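Long-range contacts in 4-alpha-glucanotransferase (Aquifex aeolicus, PDB 1TZ7), which is an amylomaltase, or disproportionating enzyme, of the 4-alpha-glucanotransferase family, a single-chain enzyme built around a parallel beta/alpha barrel: residues 66-71 against 79-84; 74-79 against 477-482; 408-413 against 432-437. All coordinates share one frame; numbering follows the deposited sequence.

Interaction 1 of 3, residues 66-71 against 79-84; sequences LNPTSL and SSNSLF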
ATOM      1  N   LEU A  66       0.142  -3.536   3.251  1.00 29.74           N
ATOM      2  CA  LEU A  66       0.447  -4.038   4.590  1.00 25.14           C
ATOM      3  C   LEU A  66       1.379  -5.242   4.500  1.00 27.77           C
ATOM      4  O   LEU A  66       1.604  -5.936   5.483  1.00 29.65           O
ATOM      5  CB  LEU A  66      -0.858  -4.437   5.310  1.00 29.66           C
ATOM      6  CG  LEU A  66      -1.538  -3.388   6.207  1.00 39.88           C
ATOM      7  CD1 LEU A  66      -1.418  -1.992   5.643  1.00 45.91           C
ATOM      8  CD2 LEU A  66      -3.007  -3.756   6.421  1.00 31.70           C
ATOM      9  N   ASN A  67       1.924  -5.480   3.308  1.00 30.99           N
ATOM     10  CA  ASN A  67       2.760  -6.655   3.067  1.00 26.57           C
ATOM     11  C   ASN A  67       4.115  -6.539   3.795  1.00 26.35           C
ATOM     12  O   ASN A  67       4.589  -5.435   4.058  1.00 26.32           O
ATOM     13  CB  ASN A  67       2.992  -6.840   1.565  1.00 28.61           C
ATOM     14  CG  ASN A  67       1.697  -7.002   0.783  1.00 31.13           C
ATOM     15  OD1 ASN A  67       1.596  -6.554  -0.352  1.00 32.16           O
ATOM     16  ND2 ASN A  67       0.694  -7.659   1.397  1.00 26.58           N
ATOM     17  N   PRO A  68       4.725  -7.680   4.117  1.00 24.15           N
ATOM     18  CA  PRO A  68       6.001  -7.691   4.848  1.00 26.60           C
ATOM     19  C   PRO A  68       7.102  -6.932   4.111  1.00 28.57           C
ATOM     20  O   PRO A  68       7.254  -7.081   2.899  1.00 24.47           O
ATOM     21  CB  PRO A  68       6.348  -9.189   4.953  1.00 31.25           C
ATOM     22  CG  PRO A  68       5.419  -9.891   4.006  1.00 30.54           C
ATOM     23  CD  PRO A  68       4.243  -9.040   3.816  1.00 26.78           C
ATOM     24  N   THR A  69       7.852  -6.124   4.844  1.00 24.02           N
ATOM     25  CA  THR A  69       8.935  -5.338   4.261  1.00 27.30           C
ATOM     26  C   THR A  69      10.278  -5.846   4.753  1.00 26.36           C
ATOM     27  O   THR A  69      10.349  -6.622   5.700  1.00 24.16           O
ATOM     28  CB  THR A  69       8.776  -3.851   4.625  1.00 27.27           C
ATOM     29  OG1 THR A  69       8.682  -3.704   6.043  1.00 28.20           O
ATOM     30  CG2 THR A  69       7.458  -3.298   4.108  1.00 22.24           C
ATOM     31  N   SER A  70      11.342  -5.405   4.100  1.00 31.51           N
ATOM     32  CA  SER A  70      12.687  -5.819   4.465  1.00 31.02           C
ATOM     33  C   SER A  70      13.681  -4.673   4.268  1.00 26.67           C
ATOM     34  O   SER A  70      13.464  -3.783   3.450  1.00 20.80           O
ATOM     35  CB  SER A  70      13.113  -7.031   3.627  1.00 32.21           C
ATOM     36  OG  SER A  70      13.450  -6.645   2.307  1.00 27.91           O
ATOM     37  N   LEU A  71      14.772  -4.711   5.028  1.00 29.17           N
ATOM     38  CA  LEU A  71      15.888  -3.767   4.854  1.00 31.19           C
ATOM     39  C   LEU A  71      16.394  -3.774   3.403  1.00 32.77           C
ATOM     40  O   LEU A  71      16.740  -2.726   2.847  1.00 31.13           O
ATOM     41  CB  LEU A  71      17.046  -4.144   5.795  1.00 24.62           C
ATOM     42  CG  LEU A  71      17.299  -3.316   7.076  1.00 48.04           C
ATOM     43  CD1 LEU A  71      16.192  -2.335   7.367  1.00 27.07           C
ATOM     44  CD2 LEU A  71      17.510  -4.251   8.262  1.00 59.75           C
ATOM     45  N   SER A  79       7.519  -3.706  -2.392  1.00 32.16           N
ATOM     46  CA  SER A  79       8.477  -4.751  -2.767  1.00 33.07           C
ATOM     47  C   SER A  79       8.614  -5.783  -1.644  1.00 27.13           C
ATOM     48  O   SER A  79       9.537  -5.713  -0.824  1.00 34.34           O
ATOM     49  CB  SER A  79       9.838  -4.137  -3.093  1.00 30.21           C
ATOM     50  OG  SER A  79      10.653  -5.055  -3.791  1.00 37.98           O
ATOM     51  N   SER A  80       7.690  -6.739  -1.625  1.00 34.69           N
ATOM     52  CA  SER A  80       7.519  -7.641  -0.493  1.00 29.91           C
ATOM     53  C   SER A  80       7.693  -9.085  -0.944  1.00 30.93           C
ATOM     54  O   SER A  80       7.511  -9.403  -2.116  1.00 33.47           O
ATOM     55  CB  SER A  80       6.115  -7.458   0.113  1.00 30.37           C
ATOM     56  OG  SER A  80       5.902  -8.342   1.196  1.00 29.22           O
ATOM     57  N   ASN A  81       8.035  -9.961  -0.008  1.00 22.62           N
ATOM     58  CA  ASN A  81       8.083 -11.389  -0.298  1.00 21.60           C
ATOM     59  C   ASN A  81       6.689 -12.068  -0.254  1.00 22.15           C
ATOM     60  O   ASN A  81       6.591 -13.283  -0.334  1.00 27.43           O
ATOM     61  CB  ASN A  81       9.078 -12.115   0.643  1.00 25.10           C
ATOM     62  CG  ASN A  81       8.751 -11.919   2.131  1.00 29.03           C
ATOM     63  OD1 ASN A  81       7.610 -11.664   2.503  1.00 37.22           O
ATOM     64  ND2 ASN A  81       9.771 -12.047   2.981  1.00 39.15           N
ATOM     65  N   SER A  82       5.625 -11.264  -0.133  1.00 22.27           N
ATOM     66  CA  SER A  82       4.249 -11.785  -0.225  1.00 29.64           C
ATOM     67  C   SER A  82       3.227 -10.667  -0.424  1.00 30.06           C
ATOM     68  O   SER A  82       3.228  -9.677   0.305  1.00 28.10           O
ATOM     69  CB  SER A  82       3.897 -12.578   1.029  1.00 31.61           C
ATOM     70  OG  SER A  82       2.565 -13.058   0.969  1.00 28.33           O
ATOM     71  N   LEU A  83       2.347 -10.842  -1.414  1.00 28.47           N
ATOM     72  CA  LEU A  83       1.261  -9.889  -1.670  1.00 30.60           C
ATOM     73  C   LEU A  83       0.054 -10.171  -0.780  1.00 25.60           C
ATOM     74  O   LEU A  83      -0.927  -9.431  -0.805  1.00 27.54           O
ATOM     75  CB  LEU A  83       0.835  -9.950  -3.147  1.00 33.10           C
ATOM     76  CG  LEU A  83       1.903  -9.556  -4.166  1.00 34.41           C
ATOM     77  CD1 LEU A  83       1.443  -9.881  -5.579  1.00 33.35           C
ATOM     78  CD2 LEU A  83       2.251  -8.070  -4.036  1.00 34.75           C
ATOM     79  N   PHE A  84       0.130 -11.243  -0.000  1.00 28.46           N
ATOM     80  CA  PHE A  84      -0.999 -11.683   0.818  1.00 29.01           C
ATOM     81  C   PHE A  84      -0.744 -11.458   2.316  1.00 24.19           C
ATOM     82  O   PHE A  84      -1.649 -11.080   3.056  1.00 25.71           O
ATOM     83  CB  PHE A  84      -1.292 -13.162   0.551  1.00 25.84           C
ATOM     84  CG  PHE A  84      -1.930 -13.418  -0.780  1.00 32.56           C
ATOM     85  CD1 PHE A  84      -1.162 -13.452  -1.940  1.00 30.31           C
ATOM     86  CD2 PHE A  84      -3.307 -13.618  -0.883  1.00 27.83           C
ATOM     87  CE1 PHE A  84      -1.756 -13.686  -3.182  1.00 31.52           C
ATOM     88  CE2 PHE A  84      -3.902 -13.851  -2.123  1.00 29.46           C
ATOM     89  CZ  PHE A  84      -3.123 -13.885  -3.271  1.00 30.27           C
TER
HETATM   90  O   HOH W   1      10.179  -4.102   1.520  1.00 48.28           O
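Two lengths of irregular backbone come closest at Asn67 and Leu83, whose CA atoms are 5.9 Å apart. Ser80 makes the central link. Its hydroxyl lies anti to the backbone N (chi1 179°), which brings OG close to the carbonyl of Pro68. The hydrogen bond from Ser80 OG to Pro68 O is short, 2.5 Å, and meets a lone pair in the carbonyl plane. That same Ser80 OG accepts from Ser82 N at 3.2 Å, closing an ST turn, so the hydroxyl is gripped by two bonds. Ser82 repeats the turn, its OG accepting from Phe84 N. Both segments belong to the long excursion that follows strand 60-62 of the parallel eight-stranded sheet, and the two ST turns follow one another along 80-84. The pyrrolidine of Pro68 packs against the hydroxyl, with Pro68 CD 3.2 Å from Ser80 OG. Asn67 lies beside it: Asn67 CB is 3.1 Å from Ser82 O, and its amide continues along the backbone of Leu83 until ND2 donates to Ala85 O. At the other end a water joins the segments, accepting from Ser70 N and donating to Ser79 O. Tyr155 of helix 149-165 touches both Pro68 and Ser82.

Interaction 2 of 3, residues 74-79 against 477-482; sequences GNSPYS and GNWRWR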
ATOM      1  N   GLY A  74      14.697  -1.537   0.863  1.00 26.69           N
ATOM      2  CA  GLY A  74      14.519  -0.173   1.334  1.00 26.05           C
ATOM      3  C   GLY A  74      13.283  -0.003   2.208  1.00 29.87           C
ATOM      4  O   GLY A  74      12.791   1.108   2.382  1.00 27.45           O
ATOM      5  N   ASN A  75      12.787  -1.116   2.754  1.00 24.11           N
ATOM      6  CA  ASN A  75      11.576  -1.118   3.590  1.00 26.84           C
ATOM      7  C   ASN A  75      10.318  -0.699   2.828  1.00 26.50           C
ATOM      8  O   ASN A  75       9.362  -0.236   3.425  1.00 28.24           O
ATOM      9  CB  ASN A  75      11.759  -0.205   4.808  1.00 24.02           C
ATOM     10  CG  ASN A  75      13.005  -0.515   5.576  1.00 28.05           C
ATOM     11  OD1 ASN A  75      13.941   0.294   5.624  1.00 24.32           O
ATOM     12  ND2 ASN A  75      13.042  -1.688   6.189  1.00 19.41           N
ATOM     13  N   SER A  76      10.328  -0.871   1.509  1.00 32.05           N
ATOM     14  CA  SER A  76       9.201  -0.449   0.672  1.00 27.75           C
ATOM     15  C   SER A  76       8.036  -1.421   0.821  1.00 31.87           C
ATOM     16  O   SER A  76       8.216  -2.632   0.711  1.00 28.92           O
ATOM     17  CB  SER A  76       9.623  -0.370  -0.796  1.00 32.65           C
ATOM     18  OG  SER A  76       8.519  -0.029  -1.627  1.00 35.14           O
ATOM     19  N   PRO A  77       6.837  -0.886   1.073  1.00 26.71           N
ATOM     20  CA  PRO A  77       5.615  -1.692   1.091  1.00 31.89           C
ATOM     21  C   PRO A  77       5.292  -2.331  -0.262  1.00 33.35           C
ATOM     22  O   PRO A  77       4.475  -3.251  -0.324  1.00 28.57           O
ATOM     23  CB  PRO A  77       4.527  -0.668   1.461  1.00 31.05           C
ATOM     24  CG  PRO A  77       5.251   0.473   2.054  1.00 35.19           C
ATOM     25  CD  PRO A  77       6.564   0.528   1.378  1.00 27.46           C
ATOM     26  N   TYR A  78       5.920  -1.836  -1.329  1.00 34.08           N
ATOM     27  CA  TYR A  78       5.582  -2.255  -2.689  1.00 32.91           C
ATOM     28  C   TYR A  78       6.576  -3.281  -3.234  1.00 32.04           C
ATOM     29  O   TYR A  78       6.486  -3.679  -4.392  1.00 38.79           O
ATOM     30  CB  TYR A  78       5.529  -1.039  -3.621  1.00 33.15           C
ATOM     31  CG  TYR A  78       4.477  -0.026  -3.237  1.00 35.65           C
ATOM     32  CD1 TYR A  78       3.183  -0.109  -3.745  1.00 37.79           C
ATOM     33  CD2 TYR A  78       4.772   1.013  -2.362  1.00 36.24           C
ATOM     34  CE1 TYR A  78       2.207   0.823  -3.390  1.00 38.24           C
ATOM     35  CE2 TYR A  78       3.804   1.950  -2.000  1.00 35.25           C
ATOM     36  CZ  TYR A  78       2.528   1.849  -2.518  1.00 37.65           C
ATOM     37  OH  TYR A  78       1.576   2.771  -2.166  1.00 37.30           O
ATOM     38  N   SER A  79       7.519  -3.706  -2.392  1.00 32.16           N
ATOM     39  CA  SER A  79       8.477  -4.751  -2.767  1.00 33.07           C
ATOM     40  C   SER A  79       8.614  -5.783  -1.644  1.00 27.13           C
ATOM     41  O   SER A  79       9.537  -5.713  -0.824  1.00 34.34           O
ATOM     42  CB  SER A  79       9.838  -4.137  -3.093  1.00 30.21           C
ATOM     43  OG  SER A  79      10.653  -5.055  -3.791  1.00 37.98           O
ATOM     44  N   GLY A 477      16.086   5.371   2.453  1.00 42.14           N
ATOM     45  CA  GLY A 477      15.739   6.570   3.211  1.00 38.91           C
ATOM     46  C   GLY A 477      14.237   6.789   3.324  1.00 36.43           C
ATOM     47  O   GLY A 477      13.782   7.691   4.029  1.00 35.27           O
ATOM     48  N   ASN A 478      13.468   5.956   2.635  1.00 27.23           N
ATOM     49  CA  ASN A 478      12.040   6.190   2.469  1.00 29.05           C
ATOM     50  C   ASN A 478      11.205   5.457   3.509  1.00 26.07           C
ATOM     51  O   ASN A 478      11.703   4.574   4.214  1.00 24.79           O
ATOM     52  CB  ASN A 478      11.608   5.769   1.070  1.00 31.20           C
ATOM     53  CG  ASN A 478      12.407   6.454  -0.011  1.00 43.16           C
ATOM     54  OD1 ASN A 478      12.367   7.673  -0.147  1.00 27.35           O
ATOM     55  ND2 ASN A 478      13.150   5.669  -0.788  1.00 34.71           N
ATOM     56  N   TRP A 479       9.926   5.838   3.595  1.00 26.46           N
ATOM     57  CA  TRP A 479       8.926   5.120   4.393  1.00 27.86           C
ATOM     58  C   TRP A 479       9.162   5.276   5.885  1.00 26.13           C
ATOM     59  O   TRP A 479       8.665   4.479   6.688  1.00 30.59           O
ATOM     60  CB  TRP A 479       8.894   3.632   4.016  1.00 32.65           C
ATOM     61  CG  TRP A 479       9.022   3.393   2.551  1.00 26.43           C
ATOM     62  CD1 TRP A 479      10.096   2.876   1.897  1.00 32.38           C
ATOM     63  CD2 TRP A 479       8.041   3.669   1.552  1.00 25.61           C
ATOM     64  NE1 TRP A 479       9.845   2.809   0.547  1.00 28.54           N
ATOM     65  CE2 TRP A 479       8.591   3.293   0.307  1.00 27.63           C
ATOM     66  CE3 TRP A 479       6.745   4.201   1.576  1.00 32.25           C
ATOM     67  CZ2 TRP A 479       7.893   3.426  -0.895  1.00 32.35           C
ATOM     68  CZ3 TRP A 479       6.054   4.331   0.382  1.00 32.34           C
ATOM     69  CH2 TRP A 479       6.632   3.944  -0.837  1.00 27.40           C
ATOM     70  N   ARG A 480       9.902   6.311   6.260  1.00 28.50           N
ATOM     71  CA  ARG A 480      10.350   6.461   7.625  1.00 28.90           C
ATOM     72  C   ARG A 480       9.539   7.511   8.415  1.00 26.21           C
ATOM     73  O   ARG A 480       9.576   7.517   9.638  1.00 24.95           O
ATOM     74  CB  ARG A 480      11.846   6.809   7.654  1.00 29.71           C
ATOM     75  CG  ARG A 480      12.741   5.751   6.929  1.00 40.79           C
ATOM     76  CD  ARG A 480      14.215   5.762   7.342  1.00 40.10           C
ATOM     77  NE  ARG A 480      14.460   4.879   8.416  1.00 56.21           N
ATOM     78  CZ  ARG A 480      15.245   3.793   8.444  1.00 53.96           C
ATOM     79  NH1 ARG A 480      15.338   3.194   9.591  1.00 42.07           N
ATOM     80  NH2 ARG A 480      15.854   3.259   7.373  1.00 43.33           N
ATOM     81  N   TRP A 481       8.812   8.389   7.720  1.00 24.80           N
ATOM     82  CA  TRP A 481       8.154   9.509   8.407  1.00 26.72           C
ATOM     83  C   TRP A 481       7.115   9.020   9.394  1.00 26.68           C
ATOM     84  O   TRP A 481       6.325   8.134   9.088  1.00 24.17           O
ATOM     85  CB  TRP A 481       7.484  10.471   7.432  1.00 29.86           C
ATOM     86  CG  TRP A 481       6.739  11.562   8.171  1.00 32.39           C
ATOM     87  CD1 TRP A 481       7.285  12.645   8.804  1.00 29.22           C
ATOM     88  CD2 TRP A 481       5.325  11.647   8.389  1.00 28.47           C
ATOM     89  NE1 TRP A 481       6.297  13.406   9.386  1.00 27.92           N
ATOM     90  CE2 TRP A 481       5.084  12.817   9.145  1.00 34.48           C
ATOM     91  CE3 TRP A 481       4.227  10.857   8.012  1.00 31.99           C
ATOM     92  CZ2 TRP A 481       3.800  13.212   9.528  1.00 34.12           C
ATOM     93  CZ3 TRP A 481       2.959  11.255   8.395  1.00 28.29           C
ATOM     94  CH2 TRP A 481       2.758  12.420   9.147  1.00 30.64           C
ATOM     95  N   ARG A 482       7.110   9.621  10.580  1.00 20.67           N
ATOM     96  CA  ARG A 482       6.075   9.366  11.575  1.00 27.97           C
ATOM     97  C   ARG A 482       5.551  10.669  12.151  1.00 28.75           C
ATOM     98  O   ARG A 482       6.269  11.675  12.206  1.00 25.50           O
ATOM     99  CB  ARG A 482       6.629   8.500  12.713  1.00 27.35           C
ATOM    100  CG  ARG A 482       7.138   7.140  12.276  1.00 32.08           C
ATOM    101  CD  ARG A 482       6.921   6.042  13.308  1.00 32.38           C
ATOM    102  NE  ARG A 482       7.712   6.255  14.517  1.00 33.80           N
ATOM    103  CZ  ARG A 482       7.336   5.884  15.741  1.00 27.61           C
ATOM    104  NH1 ARG A 482       8.127   6.122  16.771  1.00 23.49           N
ATOM    105  NH2 ARG A 482       6.166   5.278  15.936  1.00 29.22           N
TER
HETATM  106  O   HOH W   2      13.726   3.184   0.634  1.00 53.09           O
HETATM  107  O   HOH W   3      14.007   3.160   4.955  1.00 53.72           O
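Trp479 lays one face of its indole along the chain from Ser76 to Pro77, and it carries most of this contact. Its backbone is in the left-handed region, and chi1 of -40° keeps CG beside the backbone N and anti to the carbonyl carbon. CB starts near the carbonyl of Asn75, and at the next step Trp479 CG is 3.7 Å from Asn75 O. On the pyrrole side, at Trp479 CD1, the ring edge faces Gly74 O, 3.3 Å away and in the ring plane. NE1 follows, with Ser76 CA 3.3 Å from Trp479 NE1; this CA stands over the rim of the five-membered ring in a CH-pi contact. The fusion bond comes next, and here Pro77 CD sits above the six-membered ring of Trp479, 3.5 Å from its centroid and only 14° off the normal. CZ2 passes Ser76 OG, the hydroxyl that accepts from Tyr78 N in an ST turn. At the tip, Trp479 CH2 lies 3.7 Å from Tyr78 CE2, close to the plane of the tyrosine ring. The ring planes of Tyr78 and Trp479 are inclined at 44°, neither stacked nor T-shaped. Asn478 CB sits over the opposite face of the indole, toward its rim. Water bridges finish the join: one donates to Gly74 O and accepts from Asn478 ND2, while another donates to both Asn75 OD1 and Asn478 O. Helix 117-133 supports this side of the contact: Tyr117 OH bonds to Trp479 O, Tyr121 OH to Asn75 ND2, and Glu118 forms a salt bridge with Arg480. Tyr78 OH bonds to Asp226 on strand 222-227, so the contact has partners on both the helix and the barrel.

Interaction 3 of 3, residues 408-413 against 432-437; sequences PIRGWF and IKEEKV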
ATOM      1  N   PRO A 408       5.089  16.780   0.571  1.00 31.28           N
ATOM      2  CA  PRO A 408       3.903  17.439   1.113  1.00 29.05           C
ATOM      3  C   PRO A 408       3.751  18.827   0.516  1.00 27.46           C
ATOM      4  O   PRO A 408       4.749  19.435   0.121  1.00 27.60           O
ATOM      5  CB  PRO A 408       4.194  17.512   2.622  1.00 33.62           C
ATOM      6  CG  PRO A 408       5.190  16.431   2.869  1.00 35.27           C
ATOM      7  CD  PRO A 408       6.033  16.376   1.629  1.00 38.24           C
ATOM      8  N   ILE A 409       2.518  19.313   0.440  1.00 27.60           N
ATOM      9  CA  ILE A 409       2.209  20.574  -0.245  1.00 27.13           C
ATOM     10  C   ILE A 409       3.146  21.723   0.155  1.00 27.34           C
ATOM     11  O   ILE A 409       3.562  22.511  -0.693  1.00 26.70           O
ATOM     12  CB  ILE A 409       0.731  20.970   0.026  1.00 21.14           C
ATOM     13  CG1 ILE A 409      -0.217  20.093  -0.801  1.00 28.43           C
ATOM     14  CG2 ILE A 409       0.494  22.466  -0.282  1.00 23.59           C
ATOM     15  CD1 ILE A 409      -0.012  20.209  -2.322  1.00 46.15           C
ATOM     16  N   ARG A 410       3.472  21.817   1.442  1.00 30.27           N
ATOM     17  CA  ARG A 410       4.271  22.942   1.940  1.00 30.10           C
ATOM     18  C   ARG A 410       5.703  22.891   1.402  1.00 26.57           C
ATOM     19  O   ARG A 410       6.290  23.923   1.104  1.00 22.12           O
ATOM     20  CB  ARG A 410       4.286  22.960   3.471  1.00 25.83           C
ATOM     21  CG  ARG A 410       4.968  24.209   4.079  1.00 29.06           C
ATOM     22  CD  ARG A 410       4.794  24.335   5.593  1.00 29.54           C
ATOM     23  NE  ARG A 410       5.249  25.631   6.096  1.00 24.87           N
ATOM     24  CZ  ARG A 410       5.166  26.015   7.369  1.00 33.76           C
ATOM     25  NH1 ARG A 410       4.645  25.210   8.280  1.00 28.10           N
ATOM     26  NH2 ARG A 410       5.607  27.213   7.733  1.00 28.63           N
ATOM     27  N   GLY A 411       6.258  21.682   1.291  1.00 27.15           N
ATOM     28  CA  GLY A 411       7.597  21.495   0.745  1.00 30.61           C
ATOM     29  C   GLY A 411       7.625  21.619  -0.771  1.00 25.81           C
ATOM     30  O   GLY A 411       8.591  22.106  -1.348  1.00 30.58           O
ATOM     31  N   TRP A 412       6.556  21.165  -1.408  1.00 25.72           N
ATOM     32  CA  TRP A 412       6.366  21.346  -2.840  1.00 22.93           C
ATOM     33  C   TRP A 412       6.317  22.837  -3.183  1.00 27.55           C
ATOM     34  O   TRP A 412       6.931  23.285  -4.161  1.00 25.12           O
ATOM     35  CB  TRP A 412       5.071  20.644  -3.277  1.00 27.10           C
ATOM     36  CG  TRP A 412       4.491  21.125  -4.570  1.00 34.37           C
ATOM     37  CD1 TRP A 412       4.865  20.749  -5.831  1.00 37.51           C
ATOM     38  CD2 TRP A 412       3.412  22.053  -4.733  1.00 34.21           C
ATOM     39  NE1 TRP A 412       4.090  21.395  -6.767  1.00 32.79           N
ATOM     40  CE2 TRP A 412       3.189  22.201  -6.119  1.00 27.72           C
ATOM     41  CE3 TRP A 412       2.607  22.786  -3.844  1.00 29.32           C
ATOM     42  CZ2 TRP A 412       2.202  23.050  -6.636  1.00 28.21           C
ATOM     43  CZ3 TRP A 412       1.627  23.624  -4.361  1.00 28.77           C
ATOM     44  CH2 TRP A 412       1.435  23.747  -5.742  1.00 33.40           C
ATOM     45  N   PHE A 413       5.602  23.604  -2.369  1.00 25.84           N
ATOM     46  CA  PHE A 413       5.462  25.030  -2.608  1.00 30.06           C
ATOM     47  C   PHE A 413       6.785  25.747  -2.434  1.00 25.52           C
ATOM     48  O   PHE A 413       7.076  26.706  -3.147  1.00 27.78           O
ATOM     49  CB  PHE A 413       4.420  25.641  -1.672  1.00 23.91           C
ATOM     50  CG  PHE A 413       4.190  27.099  -1.904  1.00 22.25           C
ATOM     51  CD1 PHE A 413       3.350  27.529  -2.924  1.00 23.58           C
ATOM     52  CD2 PHE A 413       4.827  28.051  -1.116  1.00 22.37           C
ATOM     53  CE1 PHE A 413       3.141  28.883  -3.145  1.00 24.40           C
ATOM     54  CE2 PHE A 413       4.619  29.406  -1.335  1.00 30.30           C
ATOM     55  CZ  PHE A 413       3.779  29.820  -2.349  1.00 25.50           C
ATOM     56  N   ILE A 432      -0.632  34.293  -1.599  1.00 24.07           N
ATOM     57  CA  ILE A 432      -0.733  33.804  -0.221  1.00 33.86           C
ATOM     58  C   ILE A 432       0.627  33.387   0.334  1.00 32.24           C
ATOM     59  O   ILE A 432       1.504  32.941  -0.405  1.00 31.17           O
ATOM     60  CB  ILE A 432      -1.729  32.627  -0.130  1.00 42.11           C
ATOM     61  CG1 ILE A 432      -1.284  31.470  -1.019  1.00 45.37           C
ATOM     62  CG2 ILE A 432      -3.134  33.085  -0.521  1.00 50.52           C
ATOM     63  CD1 ILE A 432      -1.736  30.146  -0.525  1.00 60.89           C
ATOM     64  N   LYS A 433       0.789  33.540   1.644  1.00 32.16           N
ATOM     65  CA  LYS A 433       2.043  33.208   2.311  1.00 32.71           C
ATOM     66  C   LYS A 433       2.222  31.701   2.351  1.00 28.31           C
ATOM     67  O   LYS A 433       1.245  30.950   2.354  1.00 22.75           O
ATOM     68  CB  LYS A 433       2.058  33.781   3.736  1.00 44.21           C
ATOM     69  CG  LYS A 433       1.650  35.266   3.823  1.00 47.00           C
ATOM     70  CD  LYS A 433       2.067  35.891   5.160  1.00 59.85           C
ATOM     71  CE  LYS A 433       1.090  36.990   5.605  1.00 69.45           C
ATOM     72  NZ  LYS A 433       1.628  38.358   5.349  1.00 70.36           N
ATOM     73  N   GLU A 434       3.475  31.257   2.378  1.00 22.54           N
ATOM     74  CA  GLU A 434       3.788  29.844   2.175  1.00 25.58           C
ATOM     75  C   GLU A 434       3.156  28.942   3.260  1.00 30.57           C
ATOM     76  O   GLU A 434       2.825  27.790   2.998  1.00 28.20           O
ATOM     77  CB  GLU A 434       5.313  29.631   2.110  1.00 29.23           C
ATOM     78  CG  GLU A 434       6.065  29.993   3.387  1.00 31.09           C
ATOM     79  CD  GLU A 434       6.108  28.855   4.389  1.00 37.19           C
ATOM     80  OE1 GLU A 434       6.407  29.123   5.565  1.00 32.87           O
ATOM     81  OE2 GLU A 434       5.839  27.691   3.998  1.00 26.00           O
ATOM     82  N   GLU A 435       2.979  29.482   4.465  1.00 27.58           N
ATOM     83  CA  GLU A 435       2.421  28.701   5.579  1.00 28.27           C
ATOM     84  C   GLU A 435       0.890  28.545   5.478  1.00 25.59           C
ATOM     85  O   GLU A 435       0.306  27.726   6.174  1.00 28.26           O
ATOM     86  CB  GLU A 435       2.798  29.335   6.931  1.00 33.63           C
ATOM     87  CG  GLU A 435       2.042  30.621   7.264  1.00 40.89           C
ATOM     88  CD  GLU A 435       2.865  31.870   7.015  1.00 50.13           C
ATOM     89  OE1 GLU A 435       3.757  31.839   6.139  1.00 41.51           O
ATOM     90  OE2 GLU A 435       2.618  32.887   7.694  1.00 60.67           O
ATOM     91  N   LYS A 436       0.258  29.334   4.604  1.00 27.81           N
ATOM     92  CA  LYS A 436      -1.204  29.278   4.421  1.00 22.82           C
ATOM     93  C   LYS A 436      -1.609  28.440   3.198  1.00 26.74           C
ATOM     94  O   LYS A 436      -2.794  28.236   2.950  1.00 28.15           O
ATOM     95  CB  LYS A 436      -1.775  30.692   4.281  1.00 28.64           C
ATOM     96  CG  LYS A 436      -1.783  31.489   5.571  1.00 33.55           C
ATOM     97  CD  LYS A 436      -2.919  31.054   6.493  1.00 64.25           C
ATOM     98  CE  LYS A 436      -3.161  32.076   7.602  1.00 71.81           C
ATOM     99  NZ  LYS A 436      -4.138  33.127   7.195  1.00 71.48           N
ATOM    100  N   VAL A 437      -0.618  27.957   2.444  1.00 25.09           N
ATOM    101  CA  VAL A 437      -0.877  27.258   1.180  1.00 23.56           C
ATOM    102  C   VAL A 437      -1.642  25.958   1.399  1.00 29.08           C
ATOM    103  O   VAL A 437      -2.560  25.643   0.649  1.00 25.64           O
ATOM    104  CB  VAL A 437       0.438  26.947   0.417  1.00 24.32           C
ATOM    105  CG1 VAL A 437       0.155  26.071  -0.813  1.00 31.14           C
ATOM    106  CG2 VAL A 437       1.127  28.228   0.004  1.00 30.77           C
TER
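Arg410 and Glu434 meet side-on, their guanidinium and carboxylate planes only 26° apart. Two nitrogens grip the two oxygens: Arg410 NE donates to Glu434 OE2 at 3.0 Å, and Arg410 NH2 donates to Glu434 OE1 at 3.0 Å. Both oxygens are met on their syn sides and both bonds are nearly straight, so the pair holds each group against rotation. The arginine reaches out with its chain extended from CG to NE, whereas the glutamate folds back, bent at chi2 (86°), to present its carboxylate. Over one face of the guanidinium lies Glu435, whose CB is 3.6 Å from Arg410 NH2; the remaining nitrogen, NH1, donates to Asn462 O.

Beneath this polar pair the contact turns apolar. Val437 points CG2 straight at the middle of the Phe413 ring, 3.6 Å from its centroid and 4° off the normal, a well-centred CH-pi contact. Its other methyl, Val437 CG1, packs against Ile409 CG2 at 3.7 Å. The ring also meets Glu434, with Glu434 CB 3.5 Å from Phe413 CE2, so the glutamate serves both layers. Phe425 of helix 418-428 adds to the apolar side. The contact joins helix 409-414 to the segment 432-437, which leads into helix 437-447. Both helices lie on the connection between adjacent parallel strands 397-400 and 452-456, a beta-alpha-beta crossover of the barrel.

In the fold
Interactions 1 and 2 are neighbours, their centres 11 Å apart. They share Ser79 and alternate along the chain, so the loop after strand 60-62 is folded on itself by interaction 1 and joined to the distant 477-482 segment by interaction 2. Between them Ser70 O lies 2.8 Å from Asn75 N, probably a hydrogen bond, and Thr69 packs on Ser76 and Pro77. Interaction 3 stands apart, its centre about 26 Å from that of the chain, 24 Å from that of interaction 2 and 34 Å from that of interaction 1. Its nearest atoms come within about 7 Å of interaction 2 without touching.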